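Delta-endotoxin CYTB (PDB 1CBY) kills the larvae of dipteran insects by making pores in the epithelial cell membrane of the midgut, and is seen here as the inactive protoxin dimer. Local coordinates at residues V195-E198 and F204-I207; T165-N170 and Q200-F205; V105-M110 and T142-D147; Q113-I118 and N133-T138. All blocks are in the same frame, centred on the assembly; numbering follows the deposited sequence.

Interaction 1. Residues V195-E198 and F204-I207; sequences VDVE and FFTI
Val195 and Val197 meet the ring of Phe205 through methyl groups, and the contact is purely apolar. Val197 makes the closer approach, with CG2 3.7 Å from Phe205 CZ; the two side chains are set obliquely to each other. Val195 CG1 comes to the ring edge, near its plane, 4.2 Å from Phe205 CE2. The first torsion of Val197 (chi1 -65°) puts CG2 between the backbone N and the carbonyl carbon, on the flank that faces the ring. The backbones themselves stay apart, Val197 CA lying 10.7 Å from Phe205 CA, and the area buried is small, 89 Å². These residues sit at the two feet of the connection between strand 183-195 and strand 210-225, antiparallel neighbours in the mixed sheet of the Cyt toxin fold. Helix 199-202 fills four of the five positions between the two segments, and the Phe205 ring reaches back to the end of strand 183-195 and the residues after it. Polar interactions fasten the feet separately: Asp196 OD1 accepts from the backbone N of Arg212 on the returning strand, while Asp209 OD2 accepts from Thr206 N. Beyond the valines, the Phe205 side chain also touches Tyr213 of strand 210-225 and Ile107 of helix 107-122.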
# COMPACT_ATOMS: atom_id res chain seq x y z
N VAL A 195 -3.17 -5.11 -24.19
CA VAL A 195 -2.56 -6.43 -24.23
C VAL A 195 -3.27 -7.33 -25.25
O VAL A 195 -4.49 -7.30 -25.36
CB VAL A 195 -2.64 -7.15 -22.86
CG1 VAL A 195 -1.62 -8.27 -22.80
CG2 VAL A 195 -2.41 -6.17 -21.73
N ASP A 196 -2.50 -8.16 -25.93
CA ASP A 196 -3.06 -9.06 -26.94
C ASP A 196 -3.72 -10.32 -26.36
O ASP A 196 -3.63 -11.39 -26.96
CB ASP A 196 -1.98 -9.46 -27.95
CG ASP A 196 -0.89 -10.34 -27.35
OD1 ASP A 196 -0.54 -10.16 -26.16
OD2 ASP A 196 -0.36 -11.22 -28.08
N VAL A 197 -4.36 -10.20 -25.20
CA VAL A 197 -5.03 -11.35 -24.59
C VAL A 197 -6.36 -10.96 -23.96
O VAL A 197 -6.71 -9.78 -23.92
CB VAL A 197 -4.15 -12.09 -23.54
CG1 VAL A 197 -2.94 -12.73 -24.20
CG2 VAL A 197 -3.71 -11.16 -22.44
N GLU A 198 -7.10 -11.96 -23.49
CA GLU A 198 -8.39 -11.74 -22.86
C GLU A 198 -8.27 -11.48 -21.36
O GLU A 198 -7.48 -12.13 -20.66
CB GLU A 198 -9.32 -12.93 -23.12
CG GLU A 198 -8.78 -14.28 -22.65
CD GLU A 198 -9.70 -15.43 -23.00
OE1 GLU A 198 -10.01 -15.60 -24.20
OE2 GLU A 198 -10.10 -16.18 -22.08
N PHE A 204 -4.90 -12.78 -14.00
CA PHE A 204 -4.04 -13.69 -13.26
C PHE A 204 -2.60 -13.75 -13.76
O PHE A 204 -1.90 -14.75 -13.58
CB PHE A 204 -4.67 -15.08 -13.20
CG PHE A 204 -5.97 -15.11 -12.45
CD1 PHE A 204 -5.98 -15.24 -11.06
CD2 PHE A 204 -7.18 -14.93 -13.11
CE1 PHE A 204 -7.17 -15.19 -10.35
CE2 PHE A 204 -8.38 -14.88 -12.41
CZ PHE A 204 -8.37 -15.01 -11.02
N PHE A 205 -2.16 -12.64 -14.35
CA PHE A 205 -0.80 -12.50 -14.85
C PHE A 205 0.20 -12.37 -13.70
O PHE A 205 -0.09 -11.74 -12.68
CB PHE A 205 -0.71 -11.26 -15.73
CG PHE A 205 -0.88 -11.53 -17.19
CD1 PHE A 205 -1.15 -12.82 -17.65
CD2 PHE A 205 -0.72 -10.51 -18.12
CE1 PHE A 205 -1.27 -13.08 -19.02
CE2 PHE A 205 -0.83 -10.76 -19.48
CZ PHE A 205 -1.10 -12.05 -19.93
N THR A 206 1.38 -12.94 -13.89
CA THR A 206 2.44 -12.87 -12.88
C THR A 206 3.66 -12.18 -13.50
O THR A 206 3.72 -11.97 -14.71
CB THR A 206 2.83 -14.27 -12.38
OG1 THR A 206 3.32 -15.06 -13.47
CG2 THR A 206 1.63 -14.98 -11.75
N ILE A 207 4.63 -11.82 -12.65
CA ILE A 207 5.86 -11.16 -13.09
C ILE A 207 6.58 -11.92 -14.20
O ILE A 207 7.26 -11.33 -15.04
CB ILE A 207 6.81 -10.96 -11.87
CG1 ILE A 207 6.29 -9.83 -10.98
CG2 ILE A 207 8.22 -10.65 -12.31
CD1 ILE A 207 6.31 -8.47 -11.65

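Interaction 2. Residues T165-N170 and Q200-F205; sequences TSYYYN and QKVLFF
Thr165, at the start of strand 165-175, approaches Val202 of helix 199-202 most closely along the backbone, with 7.8 Å between Thr165 CA and Val202 CA, a spacing that side chains must bridge. Val202 does this with its two methyls, each meeting a different strand residue. CG2 lies 4.1 Å from Thr165 CB, the two side chains running past each other in opposite directions. CG1, placed trans to the backbone N (chi1 173°), extends to the Tyr167 ring, where CE2 is 4.5 Å away in a loose oblique approach. Thr165 and Tyr167, two residues apart on the strand, thus present the same side of it to one valine. Their polar ends are engaged elsewhere: Thr165 OG1 hydrogen-bonds to Val197 O, tying the strand to the segment that leads into the helix, and Tyr167 OH to Thr142 O. Val202 also begins a type I turn, closed by the bond from Phe205 N to Val202 O at 3.0 Å, and Val202 CA stands 3.8 Å above the plane of the Phe205 ring, over its centre. Through this one valine the short helix packs against strand 165-175. Strand 183-195 pairs with strand 165-175 through backbone bonds such as Thr165 with Val195, strand 155-158 pairs with its other edge, and Trp157 of that strand touches Thr165 and Leu203.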
# COMPACT_ATOMS: atom_id res chain seq x y z
N THR A 165 -7.20 -6.66 -24.48
CA THR A 165 -7.64 -6.10 -23.20
C THR A 165 -6.92 -4.77 -23.02
O THR A 165 -5.69 -4.71 -23.08
CB THR A 165 -7.29 -7.04 -22.04
OG1 THR A 165 -7.97 -8.29 -22.20
CG2 THR A 165 -7.69 -6.42 -20.71
N SER A 166 -7.68 -3.70 -22.83
CA SER A 166 -7.11 -2.38 -22.64
C SER A 166 -7.60 -1.78 -21.34
O SER A 166 -8.65 -2.19 -20.83
CB SER A 166 -7.51 -1.46 -23.80
OG SER A 166 -6.99 -1.95 -25.02
N TYR A 167 -6.84 -0.85 -20.78
CA TYR A 167 -7.23 -0.20 -19.54
C TYR A 167 -6.39 1.02 -19.20
O TYR A 167 -5.31 1.22 -19.76
CB TYR A 167 -7.23 -1.19 -18.36
CG TYR A 167 -5.91 -1.90 -18.09
CD1 TYR A 167 -4.94 -1.33 -17.26
CD2 TYR A 167 -5.65 -3.17 -18.63
CE1 TYR A 167 -3.76 -2.00 -16.98
CE2 TYR A 167 -4.47 -3.84 -18.35
CZ TYR A 167 -3.52 -3.25 -17.52
OH TYR A 167 -2.35 -3.92 -17.23
N TYR A 168 -6.92 1.86 -18.33
CA TYR A 168 -6.23 3.06 -17.89
C TYR A 168 -5.84 2.80 -16.45
O TYR A 168 -6.59 2.17 -15.70
CB TYR A 168 -7.16 4.26 -17.95
CG TYR A 168 -7.60 4.63 -19.35
CD1 TYR A 168 -6.70 4.59 -20.41
CD2 TYR A 168 -8.90 5.05 -19.61
CE1 TYR A 168 -7.08 4.96 -21.69
CE2 TYR A 168 -9.30 5.41 -20.89
CZ TYR A 168 -8.38 5.37 -21.92
OH TYR A 168 -8.76 5.76 -23.19
N TYR A 169 -4.64 3.23 -16.07
CA TYR A 169 -4.17 3.05 -14.71
C TYR A 169 -3.54 4.36 -14.27
O TYR A 169 -2.57 4.82 -14.88
CB TYR A 169 -3.16 1.91 -14.66
CG TYR A 169 -3.00 1.30 -13.29
CD1 TYR A 169 -2.33 1.98 -12.27
CD2 TYR A 169 -3.51 0.04 -13.01
CE1 TYR A 169 -2.16 1.42 -11.01
CE2 TYR A 169 -3.35 -0.54 -11.74
CZ TYR A 169 -2.67 0.16 -10.76
OH TYR A 169 -2.48 -0.41 -9.52
N ASN A 170 -4.11 4.97 -13.25
CA ASN A 170 -3.62 6.25 -12.75
C ASN A 170 -2.91 6.09 -11.43
O ASN A 170 -3.44 5.47 -10.49
CB ASN A 170 -4.78 7.24 -12.59
CG ASN A 170 -5.62 7.37 -13.85
OD1 ASN A 170 -5.09 7.42 -14.96
ND2 ASN A 170 -6.93 7.41 -13.68
N GLN A 200 -9.64 -12.43 -18.64
CA GLN A 200 -9.55 -13.53 -17.68
C GLN A 200 -8.12 -14.01 -17.48
O GLN A 200 -7.76 -14.48 -16.40
CB GLN A 200 -10.44 -14.71 -18.07
CG GLN A 200 -11.85 -14.65 -17.49
CD GLN A 200 -11.86 -14.69 -15.96
OE1 GLN A 200 -11.61 -15.74 -15.36
NE2 GLN A 200 -12.17 -13.57 -15.34
N LYS A 201 -7.32 -13.91 -18.53
CA LYS A 201 -5.92 -14.31 -18.46
C LYS A 201 -5.09 -13.18 -17.84
O LYS A 201 -4.28 -13.41 -16.94
CB LYS A 201 -5.39 -14.68 -19.85
CG LYS A 201 -6.01 -15.97 -20.38
CD LYS A 201 -5.31 -16.48 -21.63
CE LYS A 201 -5.86 -17.85 -22.01
NZ LYS A 201 -5.19 -18.42 -23.22
N VAL A 202 -5.36 -11.95 -18.27
CA VAL A 202 -4.67 -10.77 -17.75
C VAL A 202 -4.82 -10.66 -16.23
O VAL A 202 -3.85 -10.39 -15.52
CB VAL A 202 -5.20 -9.48 -18.41
CG1 VAL A 202 -4.60 -8.26 -17.75
CG2 VAL A 202 -4.86 -9.46 -19.88
N LEU A 203 -6.03 -10.90 -15.73
CA LEU A 203 -6.31 -10.81 -14.30
C LEU A 203 -5.40 -11.69 -13.44
O LEU A 203 -5.16 -11.38 -12.26
CB LEU A 203 -7.77 -11.18 -14.01
CG LEU A 203 -8.88 -10.24 -14.49
CD1 LEU A 203 -10.23 -10.85 -14.14
CD2 LEU A 203 -8.74 -8.87 -13.86
N PHE A 204 -4.90 -12.78 -14.00
CA PHE A 204 -4.04 -13.69 -13.26
C PHE A 204 -2.60 -13.75 -13.76
O PHE A 204 -1.90 -14.75 -13.58
CB PHE A 204 -4.67 -15.08 -13.20
CG PHE A 204 -5.97 -15.11 -12.45
CD1 PHE A 204 -5.98 -15.24 -11.06
CD2 PHE A 204 -7.18 -14.93 -13.11
CE1 PHE A 204 -7.17 -15.19 -10.35
CE2 PHE A 204 -8.38 -14.88 -12.41
CZ PHE A 204 -8.37 -15.01 -11.02
N PHE A 205 -2.16 -12.64 -14.35
CA PHE A 205 -0.80 -12.50 -14.85
C PHE A 205 0.20 -12.37 -13.70
O PHE A 205 -0.09 -11.74 -12.68
CB PHE A 205 -0.71 -11.26 -15.73
CG PHE A 205 -0.88 -11.53 -17.19
CD1 PHE A 205 -1.15 -12.82 -17.65
CD2 PHE A 205 -0.72 -10.51 -18.12
CE1 PHE A 205 -1.27 -13.08 -19.02
CE2 PHE A 205 -0.83 -10.76 -19.48
CZ PHE A 205 -1.10 -12.05 -19.93

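Interaction 3. Residues V105-M110 and T142-D147; sequences VEISVM and TFTNLD
Met110 lays its terminal methyl over one face of the Phe143 ring, so that one residue makes both a CH-pi and a Met-aromatic contact. CE is 3.6 Å from the centroid of the Phe143 ring and 16° off the normal; SD of Met110 follows at 4.4 Å from the same centroid, 25° off it. The methionine chain runs extended until its last torsion (chi3 59°), where it folds and swings CE over the ring. From the opposite face Thr142 CG2 approaches, 4.0 Å above the Phe143 ring plane, so a methyl lies on each face, both offset toward the rim. One helical turn earlier, Ile107 packs against the backbone end of the same phenylalanine: its CG2 is 3.8 Å from Phe143 CB, while its CD1 reaches Thr144 CG2 at 4.0 Å. Thr144 turns this methyl to the isoleucine and bonds its OG1 to Lys140 O. The contact joins the first turn of helix 107-122 to the loop after helix 129-141, against the sheet, where Phe143 also touches Tyr167, Val193 and Val215. With four buried residues meeting mainly through carbon and sulfur, cohesion rests on dispersion, with a probably modest contribution from the polarisable thioether against the pi face.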
# COMPACT_ATOMS: atom_id res chain seq x y z
N VAL A 105 6.80 -8.82 -24.40
CA VAL A 105 7.74 -8.77 -23.29
C VAL A 105 7.27 -9.52 -22.08
O VAL A 105 6.08 -9.79 -21.91
CB VAL A 105 8.02 -7.33 -22.80
CG1 VAL A 105 9.34 -6.85 -23.32
CG2 VAL A 105 6.90 -6.40 -23.20
N GLU A 106 8.24 -9.87 -21.24
CA GLU A 106 7.99 -10.55 -19.98
C GLU A 106 7.77 -9.38 -19.03
O GLU A 106 8.57 -8.43 -19.02
CB GLU A 106 9.23 -11.35 -19.56
CG GLU A 106 9.05 -12.16 -18.29
CD GLU A 106 10.27 -12.99 -17.94
OE1 GLU A 106 11.02 -13.37 -18.87
OE2 GLU A 106 10.48 -13.26 -16.74
N ILE A 107 6.70 -9.42 -18.25
CA ILE A 107 6.38 -8.33 -17.33
C ILE A 107 7.56 -7.91 -16.46
O ILE A 107 7.77 -6.72 -16.24
CB ILE A 107 5.14 -8.67 -16.47
CG1 ILE A 107 3.93 -8.90 -17.39
CG2 ILE A 107 4.84 -7.53 -15.49
CD1 ILE A 107 2.69 -9.39 -16.68
N SER A 108 8.36 -8.88 -16.01
CA SER A 108 9.52 -8.56 -15.18
C SER A 108 10.41 -7.52 -15.86
O SER A 108 10.70 -6.46 -15.31
CB SER A 108 10.33 -9.82 -14.88
OG SER A 108 10.76 -10.44 -16.08
N VAL A 109 10.79 -7.81 -17.10
CA VAL A 109 11.65 -6.93 -17.87
C VAL A 109 11.03 -5.55 -18.07
O VAL A 109 11.72 -4.53 -17.98
CB VAL A 109 12.00 -7.53 -19.24
CG1 VAL A 109 13.07 -6.68 -19.92
CG2 VAL A 109 12.48 -8.97 -19.09
N MET A 110 9.72 -5.53 -18.34
CA MET A 110 9.01 -4.27 -18.57
C MET A 110 9.03 -3.35 -17.36
O MET A 110 9.22 -2.14 -17.51
CB MET A 110 7.57 -4.55 -19.01
CG MET A 110 6.74 -3.30 -19.25
SD MET A 110 5.24 -3.66 -20.19
CE MET A 110 4.46 -4.85 -19.13
N THR A 142 0.74 -2.45 -11.64
CA THR A 142 0.07 -1.89 -12.80
C THR A 142 -0.16 -2.99 -13.85
O THR A 142 -0.99 -2.83 -14.75
CB THR A 142 0.91 -0.75 -13.41
OG1 THR A 142 1.07 0.29 -12.44
CG2 THR A 142 0.25 -0.17 -14.66
N PHE A 143 0.55 -4.11 -13.72
CA PHE A 143 0.41 -5.19 -14.68
C PHE A 143 0.06 -6.55 -14.07
O PHE A 143 -0.40 -7.44 -14.79
CB PHE A 143 1.69 -5.34 -15.51
CG PHE A 143 2.11 -4.07 -16.21
CD1 PHE A 143 1.58 -3.72 -17.44
CD2 PHE A 143 3.02 -3.20 -15.61
CE1 PHE A 143 1.94 -2.53 -18.07
CE2 PHE A 143 3.39 -2.02 -16.23
CZ PHE A 143 2.84 -1.68 -17.46
N THR A 144 0.28 -6.70 -12.77
CA THR A 144 -0.01 -7.97 -12.09
C THR A 144 -0.96 -7.77 -10.92
O THR A 144 -1.13 -6.66 -10.41
CB THR A 144 1.30 -8.67 -11.57
OG1 THR A 144 2.07 -7.77 -10.76
CG2 THR A 144 2.16 -9.15 -12.74
N ASN A 145 -1.58 -8.87 -10.50
CA ASN A 145 -2.53 -8.85 -9.39
C ASN A 145 -3.70 -7.92 -9.64
O ASN A 145 -4.27 -7.35 -8.70
CB ASN A 145 -1.83 -8.50 -8.08
CG ASN A 145 -0.96 -9.63 -7.56
OD1 ASN A 145 -1.27 -10.81 -7.76
ND2 ASN A 145 0.13 -9.28 -6.90
N LEU A 146 -4.09 -7.80 -10.91
CA LEU A 146 -5.20 -6.95 -11.30
C LEU A 146 -6.51 -7.53 -10.78
O LEU A 146 -7.47 -6.80 -10.56
CB LEU A 146 -5.25 -6.79 -12.82
CG LEU A 146 -4.13 -5.95 -13.42
CD1 LEU A 146 -4.33 -5.84 -14.92
CD2 LEU A 146 -4.11 -4.57 -12.79
N ASP A 147 -6.51 -8.83 -10.52
CA ASP A 147 -7.69 -9.52 -10.00
C ASP A 147 -8.08 -8.96 -8.62
O ASP A 147 -9.25 -8.97 -8.25
CB ASP A 147 -7.41 -11.02 -9.89
CG ASP A 147 -6.28 -11.34 -8.93
OD1 ASP A 147 -5.24 -10.67 -9.00
OD2 ASP A 147 -6.44 -12.26 -8.10

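Interaction 4. Residues Q113-I118 and N133-T138; sequences QLKKII and NSVEAT
Ile118 and Val135 form the buried, apolar part of this helix-helix contact: they reach for each other tip to tip, Ile118 CD1 lying 4.1 Å from Val135 CG1. Val135 CG1 points there because it stands trans to the backbone N (chi1 170°). The partly exposed side is polar, and its looseness lies in the ion pair. Lys115 stretches its fully extended chain across to Glu136, and its ammonium lies beside the glutamate stem, with NZ 3.5 Å from Glu136 CB and 3.7 Å from Glu136 OE2. That second distance makes the salt bridge a long one, and Lys115 NZ shares itself with a weak hydrogen bond to Trp132 O; Lys115 and Glu136 are both partly exposed, so the pairing is probably softened by solvent. Lys115 nevertheless packs extensively through its chain, which links the two zones, its CG 4.4 Å from Val135 CG1. The segment axes approach to 10.0 Å at 132° between their directions, a strongly splayed crossing, nearer antiparallel than parallel, of an alpha-helical hairpin. Helices 107-122 and 129-141 form this hairpin on one face of the sheet. Ile118 touches Leu187 and Leu189 of strand 183-195, Leu114 and Ile117 touch strand 90-102, and Thr138 touches strand 165-175, while Thr148 of the second subunit packs on Glu136 and Ala137.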
# COMPACT_ATOMS: atom_id res chain seq x y z
N GLN A 113 12.26 -1.32 -17.27
CA GLN A 113 12.31 -0.22 -18.23
C GLN A 113 11.55 0.98 -17.68
O GLN A 113 12.09 2.08 -17.60
CB GLN A 113 11.69 -0.63 -19.56
CG GLN A 113 12.60 -0.45 -20.77
CD GLN A 113 13.05 0.99 -20.99
OE1 GLN A 113 12.52 1.70 -21.84
NE2 GLN A 113 14.08 1.40 -20.25
N LEU A 114 10.30 0.74 -17.27
CA LEU A 114 9.45 1.80 -16.73
C LEU A 114 10.04 2.46 -15.49
O LEU A 114 9.96 3.68 -15.33
CB LEU A 114 8.05 1.25 -16.43
CG LEU A 114 7.32 0.59 -17.61
CD1 LEU A 114 6.00 0.03 -17.13
CD2 LEU A 114 7.09 1.59 -18.73
N LYS A 115 10.65 1.67 -14.61
CA LYS A 115 11.26 2.19 -13.39
C LYS A 115 12.42 3.13 -13.75
O LYS A 115 12.65 4.15 -13.09
CB LYS A 115 11.78 1.04 -12.53
CG LYS A 115 12.39 1.47 -11.22
CD LYS A 115 12.92 0.27 -10.44
CE LYS A 115 13.15 0.63 -8.98
NZ LYS A 115 13.45 -0.59 -8.17
N LYS A 116 13.13 2.80 -14.82
CA LYS A 116 14.25 3.60 -15.28
C LYS A 116 13.72 4.88 -15.93
O LYS A 116 14.32 5.95 -15.80
CB LYS A 116 15.09 2.79 -16.28
CG LYS A 116 16.50 3.29 -16.49
CD LYS A 116 17.26 2.36 -17.41
CE LYS A 116 18.73 2.74 -17.51
NZ LYS A 116 18.94 4.07 -18.13
N ILE A 117 12.60 4.77 -16.63
CA ILE A 117 11.99 5.92 -17.28
C ILE A 117 11.43 6.88 -16.23
O ILE A 117 11.50 8.10 -16.38
CB ILE A 117 10.88 5.49 -18.26
CG1 ILE A 117 11.48 4.60 -19.35
CG2 ILE A 117 10.22 6.71 -18.89
CD1 ILE A 117 10.47 4.04 -20.32
N ILE A 118 10.88 6.32 -15.15
CA ILE A 118 10.35 7.14 -14.06
C ILE A 118 11.52 7.89 -13.42
O ILE A 118 11.44 9.10 -13.22
CB ILE A 118 9.65 6.26 -12.99
CG1 ILE A 118 8.36 5.67 -13.57
CG2 ILE A 118 9.35 7.06 -11.73
CD1 ILE A 118 7.65 4.75 -12.61
N ASN A 133 11.57 0.90 -3.80
CA ASN A 133 10.87 -0.38 -3.68
C ASN A 133 9.38 -0.08 -3.87
O ASN A 133 8.67 -0.85 -4.51
CB ASN A 133 11.11 -1.01 -2.31
CG ASN A 133 12.40 -1.82 -2.24
OD1 ASN A 133 12.81 -2.24 -1.17
ND2 ASN A 133 13.03 -2.04 -3.39
N SER A 134 8.93 1.05 -3.33
CA SER A 134 7.54 1.46 -3.46
C SER A 134 7.26 1.69 -4.93
O SER A 134 6.25 1.23 -5.47
CB SER A 134 7.28 2.75 -2.68
OG SER A 134 7.49 2.55 -1.29
N VAL A 135 8.19 2.37 -5.60
CA VAL A 135 8.06 2.64 -7.02
C VAL A 135 7.96 1.35 -7.83
O VAL A 135 7.08 1.21 -8.67
CB VAL A 135 9.24 3.48 -7.55
CG1 VAL A 135 9.20 3.54 -9.06
CG2 VAL A 135 9.17 4.88 -6.97
N GLU A 136 8.85 0.41 -7.55
CA GLU A 136 8.85 -0.86 -8.28
C GLU A 136 7.60 -1.67 -7.99
O GLU A 136 6.97 -2.21 -8.90
CB GLU A 136 10.10 -1.67 -7.95
CG GLU A 136 10.38 -2.77 -8.96
CD GLU A 136 11.59 -3.59 -8.60
OE1 GLU A 136 11.75 -3.92 -7.41
OE2 GLU A 136 12.39 -3.92 -9.50
N ALA A 137 7.23 -1.75 -6.71
CA ALA A 137 6.04 -2.49 -6.30
C ALA A 137 4.81 -1.93 -7.02
O ALA A 137 4.01 -2.68 -7.58
CB ALA A 137 5.87 -2.41 -4.81
N THR A 138 4.68 -0.61 -7.03
CA THR A 138 3.57 0.07 -7.69
C THR A 138 3.55 -0.24 -9.19
O THR A 138 2.49 -0.54 -9.75
CB THR A 138 3.67 1.60 -7.47
OG1 THR A 138 3.44 1.91 -6.09
CG2 THR A 138 2.65 2.33 -8.31

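Along the chain interaction 3 encloses interaction 4: residues 105-110 and 142-147 bracket the hairpin of helices 107-122 and 129-141, whose crossing is interaction 4, with centres about 12 Å apart and Phe143 meeting Leu114 between them. Both close before interactions 2 and 1 open. These share Phe204 and Phe205, their centres about 7 Å apart; interaction 1 closes the connection round helix 199-202 on itself and interaction 2 packs it on strand 165-175. Interaction 3 adjoins both, with centres about 7 Å and 9 Å away. Interactions 1 to 3 thus cluster on one side of the chain's centre, and interaction 4 lies nearer its middle, about 18 to 19 Å from interactions 1 and 2, centre to centre. Interactions 1, 3 and 4 also touch the second protoxin subunit.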